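Local coordinates for protein putative alpha-L-fucosidase (Bacteroides thetaiotaomicron, PDB 4H41) that is a putative alpha-L-fucosidase, probably a glycoside hydrolase that acts on host glycans in carbohydrate metabolism, at residues B[282-290]-B[315-325]. Sequence-based numbering, arbitrary orientation.
Sequences PIRFLPIKF and HFMSPQSAYLQ
The backbones of 282-290 and 315-325 come closest at Pro-287 and Phe-316, whose CA atoms are 4.8 Å apart, and no direct hydrogen bond joins the two segments. In this eight-stranded TIM-type (beta/alpha) barrel the contact packs the loop between strand 269-273 and helix 290-302 against the end of helix 313-316, the start of helix 324-337 and the connection between them. Leu-286 lays CD2 over one face of the Tyr-323 ring in a CH-pi contact, 3.5 Å from the ring centroid and 12° off the normal. Its CD1 branch instead approaches NE2 of Gln-325. The Pro-287 ring fits among three residues: CD lies 3.6 Å from CB of Tyr-323, CG faces CB of Gln-325, and CB meets Phe-316 O, a buried carbonyl oxygen with no hydrogen-bonding partner in the model. In Phe-316 a chi1 of -57° sets CG beside the backbone N and carries the ring toward 282-290, where its edge meets the backbone, CE1 lying 3.4 Å from Phe-285 O in the ring plane. Phe-277 meets the rings of both Phe-285 and Phe-316. One water bridges the segments, donating to Phe-285 O at 2.7 Å and lying 2.8 Å from Tyr-323 OH. With an alanine in place of Tyr-323, Leu-286 CD2 would probably lose the ring it covers and the water on Phe-285 O its second partner. Ahead of the tyrosine in the chain, Ser-321 OG accepts from Tyr-323 N, an ST turn, and donates to His-315 O at 2.6 Å, tying this backbone to the end of helix 313-316.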
loop_
_atom_site.group_PDB
_atom_site.type_symbol
_atom_site.label_atom_id
_atom_site.label_comp_id
_atom_site.label_asym_id
_atom_site.label_seq_id
_atom_site.Cartn_x
_atom_site.Cartn_y
_atom_site.Cartn_z
ATOM N N PRO B 282 2.481 4.828 -7.405
ATOM C CA PRO B 282 1.564 3.728 -7.782
ATOM C C PRO B 282 0.744 3.150 -6.614
ATOM O O PRO B 282 0.004 2.195 -6.837
ATOM C CB PRO B 282 2.494 2.690 -8.371
ATOM C CG PRO B 282 3.788 2.901 -7.642
ATOM C CD PRO B 282 3.888 4.376 -7.443
ATOM N N ILE B 283 0.931 3.632 -5.396
ATOM C CA ILE B 283 0.126 3.250 -4.232
ATOM C C ILE B 283 -0.755 4.455 -3.964
ATOM O O ILE B 283 -0.215 5.539 -3.768
ATOM C CB ILE B 283 0.980 2.871 -3.001
ATOM C CG1 ILE B 283 1.810 1.601 -3.284
ATOM C CG2 ILE B 283 0.078 2.655 -1.768
ATOM C CD1 ILE B 283 2.865 1.266 -2.213
ATOM N N ARG B 284 -2.083 4.296 -3.968
ATOM C CA ARG B 284 -3.007 5.395 -3.750
ATOM C C ARG B 284 -3.634 5.239 -2.385
ATOM O O ARG B 284 -4.573 4.477 -2.261
ATOM C CB ARG B 284 -4.051 5.416 -4.878
ATOM C CG ARG B 284 -3.377 5.700 -6.241
ATOM C CD ARG B 284 -4.341 5.604 -7.393
ATOM N NE ARG B 284 -5.230 6.749 -7.500
ATOM C CZ ARG B 284 -4.904 7.946 -8.000
ATOM N NH1 ARG B 284 -3.654 8.195 -8.414
ATOM N NH2 ARG B 284 -5.812 8.906 -8.075
ATOM N N PHE B 285 -3.117 5.892 -1.316
ATOM C CA PHE B 285 -2.078 6.922 -1.289
ATOM C C PHE B 285 -1.290 6.831 -0.017
ATOM O O PHE B 285 -1.832 6.420 1.002
ATOM C CB PHE B 285 -2.711 8.336 -1.343
ATOM C CG PHE B 285 -3.703 8.554 -2.458
ATOM C CD1 PHE B 285 -3.284 8.992 -3.706
ATOM C CD2 PHE B 285 -5.062 8.385 -2.240
ATOM C CE1 PHE B 285 -4.211 9.193 -4.740
ATOM C CE2 PHE B 285 -5.980 8.588 -3.268
ATOM C CZ PHE B 285 -5.547 9.023 -4.501
ATOM N N LEU B 286 -0.017 7.236 -0.074
ATOM C CA LEU B 286 0.860 7.316 1.090
ATOM C C LEU B 286 1.345 8.746 1.251
ATOM O O LEU B 286 1.057 9.595 0.392
ATOM C CB LEU B 286 2.027 6.320 0.929
ATOM C CG LEU B 286 1.615 4.872 1.129
ATOM C CD1 LEU B 286 2.772 3.964 0.759
ATOM C CD2 LEU B 286 1.171 4.610 2.538
ATOM N N PRO B 287 1.988 9.055 2.403
ATOM C CA PRO B 287 2.418 10.438 2.626
ATOM C C PRO B 287 3.279 11.027 1.508
ATOM O O PRO B 287 4.107 10.345 0.860
ATOM C CB PRO B 287 3.188 10.344 3.940
ATOM C CG PRO B 287 2.536 9.163 4.651
ATOM C CD PRO B 287 2.287 8.210 3.584
ATOM N N ILE B 288 3.083 12.335 1.286
ATOM C CA ILE B 288 3.818 13.075 0.266
ATOM C C ILE B 288 5.272 13.299 0.659
ATOM O O ILE B 288 5.628 13.387 1.832
ATOM C CB ILE B 288 3.091 14.433 -0.013
ATOM C CG1 ILE B 288 3.448 14.992 -1.390
ATOM C CG2 ILE B 288 3.355 15.454 1.077
ATOM C CD1 ILE B 288 2.560 16.174 -1.807
ATOM N N LYS B 289 6.116 13.451 -0.360
ATOM C CA LYS B 289 7.472 13.933 -0.198
ATOM C C LYS B 289 7.416 15.394 0.338
ATOM O O LYS B 289 6.751 16.254 -0.248
ATOM C CB LYS B 289 8.226 13.884 -1.549
ATOM C CG LYS B 289 9.595 14.535 -1.496
ATOM C CD LYS B 289 10.339 14.454 -2.835
ATOM C CE LYS B 289 10.799 13.094 -3.207
ATOM N NZ LYS B 289 11.715 13.172 -4.393
ATOM N N PHE B 290 8.080 15.647 1.463
ATOM C CA PHE B 290 8.083 16.966 2.082
ATOM C C PHE B 290 8.335 18.104 1.074
ATOM O O PHE B 290 7.604 19.096 1.073
ATOM C CB PHE B 290 9.135 17.053 3.191
ATOM C CG PHE B 290 9.253 18.473 3.697
ATOM C CD1 PHE B 290 8.162 19.117 4.270
ATOM C CD2 PHE B 290 10.391 19.215 3.451
ATOM C CE1 PHE B 290 8.254 20.457 4.666
ATOM C CE2 PHE B 290 10.458 20.565 3.799
ATOM C CZ PHE B 290 9.404 21.157 4.439
ATOM N N HIS B 315 -3.666 10.632 8.840
ATOM C CA HIS B 315 -3.012 9.593 8.056
ATOM C C HIS B 315 -1.678 10.019 7.509
ATOM O O HIS B 315 -0.759 9.178 7.370
ATOM C CB HIS B 315 -3.888 9.187 6.863
ATOM C CG HIS B 315 -5.062 8.326 7.217
ATOM N ND1 HIS B 315 -6.228 8.863 7.703
ATOM C CD2 HIS B 315 -5.216 6.986 7.118
ATOM C CE1 HIS B 315 -7.054 7.841 7.887
ATOM N NE2 HIS B 315 -6.494 6.705 7.501
ATOM N N PHE B 316 -1.583 11.273 7.051
ATOM C CA PHE B 316 -0.441 11.669 6.248
ATOM C C PHE B 316 0.598 12.561 6.910
ATOM O O PHE B 316 1.681 12.662 6.351
ATOM C CB PHE B 316 -0.924 12.271 4.934
ATOM C CG PHE B 316 -1.810 11.281 4.204
ATOM C CD1 PHE B 316 -1.287 10.107 3.689
ATOM C CD2 PHE B 316 -3.174 11.504 4.071
ATOM C CE1 PHE B 316 -2.097 9.176 3.034
ATOM C CE2 PHE B 316 -3.984 10.575 3.390
ATOM C CZ PHE B 316 -3.443 9.404 2.919
HETATM N N MSE B 317 0.334 13.143 8.083
HETATM C CA MSE B 317 1.325 13.943 8.797
HETATM C C MSE B 317 1.458 13.590 10.247
HETATM O O MSE B 317 2.274 14.190 10.924
HETATM C CB MSE B 317 0.995 15.443 8.686
HETATM C CG MSE B 317 0.846 15.916 7.309
HETATM SE SE MSE B 317 0.513 17.882 7.268
HETATM C CE MSE B 317 2.181 18.463 8.124
ATOM N N SER B 318 0.711 12.643 10.754
ATOM C CA SER B 318 0.762 12.409 12.189
ATOM C C SER B 318 1.852 11.472 12.631
ATOM O O SER B 318 1.979 10.393 12.081
ATOM C CB SER B 318 -0.558 11.819 12.661
ATOM O OG SER B 318 -0.485 11.454 14.036
ATOM N N PRO B 319 2.511 11.755 13.769
ATOM C CA PRO B 319 3.415 10.751 14.369
ATOM C C PRO B 319 2.724 9.438 14.768
ATOM O O PRO B 319 3.382 8.407 14.913
ATOM C CB PRO B 319 3.922 11.475 15.655
ATOM C CG PRO B 319 3.807 12.903 15.350
ATOM C CD PRO B 319 2.530 13.021 14.524
ATOM N N GLN B 320 1.384 9.449 14.892
ATOM C CA GLN B 320 0.611 8.267 15.242
ATOM C C GLN B 320 0.130 7.475 14.037
ATOM O O GLN B 320 -0.368 6.350 14.206
ATOM C CB GLN B 320 -0.616 8.740 16.047
ATOM C CG GLN B 320 -1.309 7.629 16.797
ATOM C CD GLN B 320 -2.390 8.129 17.726
ATOM O OE1 GLN B 320 -2.779 7.408 18.624
ATOM N NE2 GLN B 320 -2.952 9.337 17.524
ATOM N N SER B 321 0.291 8.000 12.826
ATOM C CA SER B 321 -0.192 7.291 11.652
ATOM C C SER B 321 0.468 5.922 11.464
ATOM O O SER B 321 1.676 5.763 11.659
ATOM C CB SER B 321 0.047 8.093 10.377
ATOM O OG SER B 321 -0.459 7.370 9.265
ATOM N N ALA B 322 -0.321 4.984 10.902
ATOM C CA ALA B 322 0.182 3.667 10.472
ATOM C C ALA B 322 1.207 3.813 9.340
ATOM O O ALA B 322 1.992 2.896 9.093
ATOM C CB ALA B 322 -0.986 2.804 9.999
ATOM N N TYR B 323 1.171 4.949 8.602
ATOM C CA TYR B 323 2.116 5.261 7.559
ATOM C C TYR B 323 3.241 6.015 8.237
ATOM O O TYR B 323 3.127 7.220 8.468
ATOM C CB TYR B 323 1.470 6.111 6.436
ATOM C CG TYR B 323 0.183 5.554 5.869
ATOM C CD1 TYR B 323 -0.038 4.168 5.793
ATOM C CD2 TYR B 323 -0.783 6.393 5.332
ATOM C CE1 TYR B 323 -1.172 3.654 5.182
ATOM C CE2 TYR B 323 -1.950 5.887 4.763
ATOM C CZ TYR B 323 -2.141 4.518 4.691
ATOM O OH TYR B 323 -3.287 3.989 4.150
ATOM N N LEU B 324 4.333 5.323 8.552
ATOM C CA LEU B 324 5.430 5.903 9.345
ATOM C C LEU B 324 6.151 7.020 8.599
ATOM O O LEU B 324 6.803 7.842 9.239
ATOM C CB LEU B 324 6.414 4.847 9.825
ATOM C CG LEU B 324 5.798 3.723 10.704
ATOM C CD1 LEU B 324 6.884 2.762 11.158
ATOM C CD2 LEU B 324 5.088 4.298 11.902
ATOM N N GLN B 325 5.942 7.130 7.283
ATOM C CA GLN B 325 6.471 8.246 6.482
ATOM C C GLN B 325 5.819 9.561 6.914
ATOM O O GLN B 325 6.381 10.633 6.697
ATOM C CB GLN B 325 6.242 8.028 4.959
ATOM C CG GLN B 325 6.660 6.642 4.430
ATOM C CD GLN B 325 5.555 5.600 4.476
ATOM O OE1 GLN B 325 4.648 5.650 5.324
ATOM N NE2 GLN B 325 5.584 4.648 3.572
HETATM O O HOH W 1 -4.168 5.655 2.075
#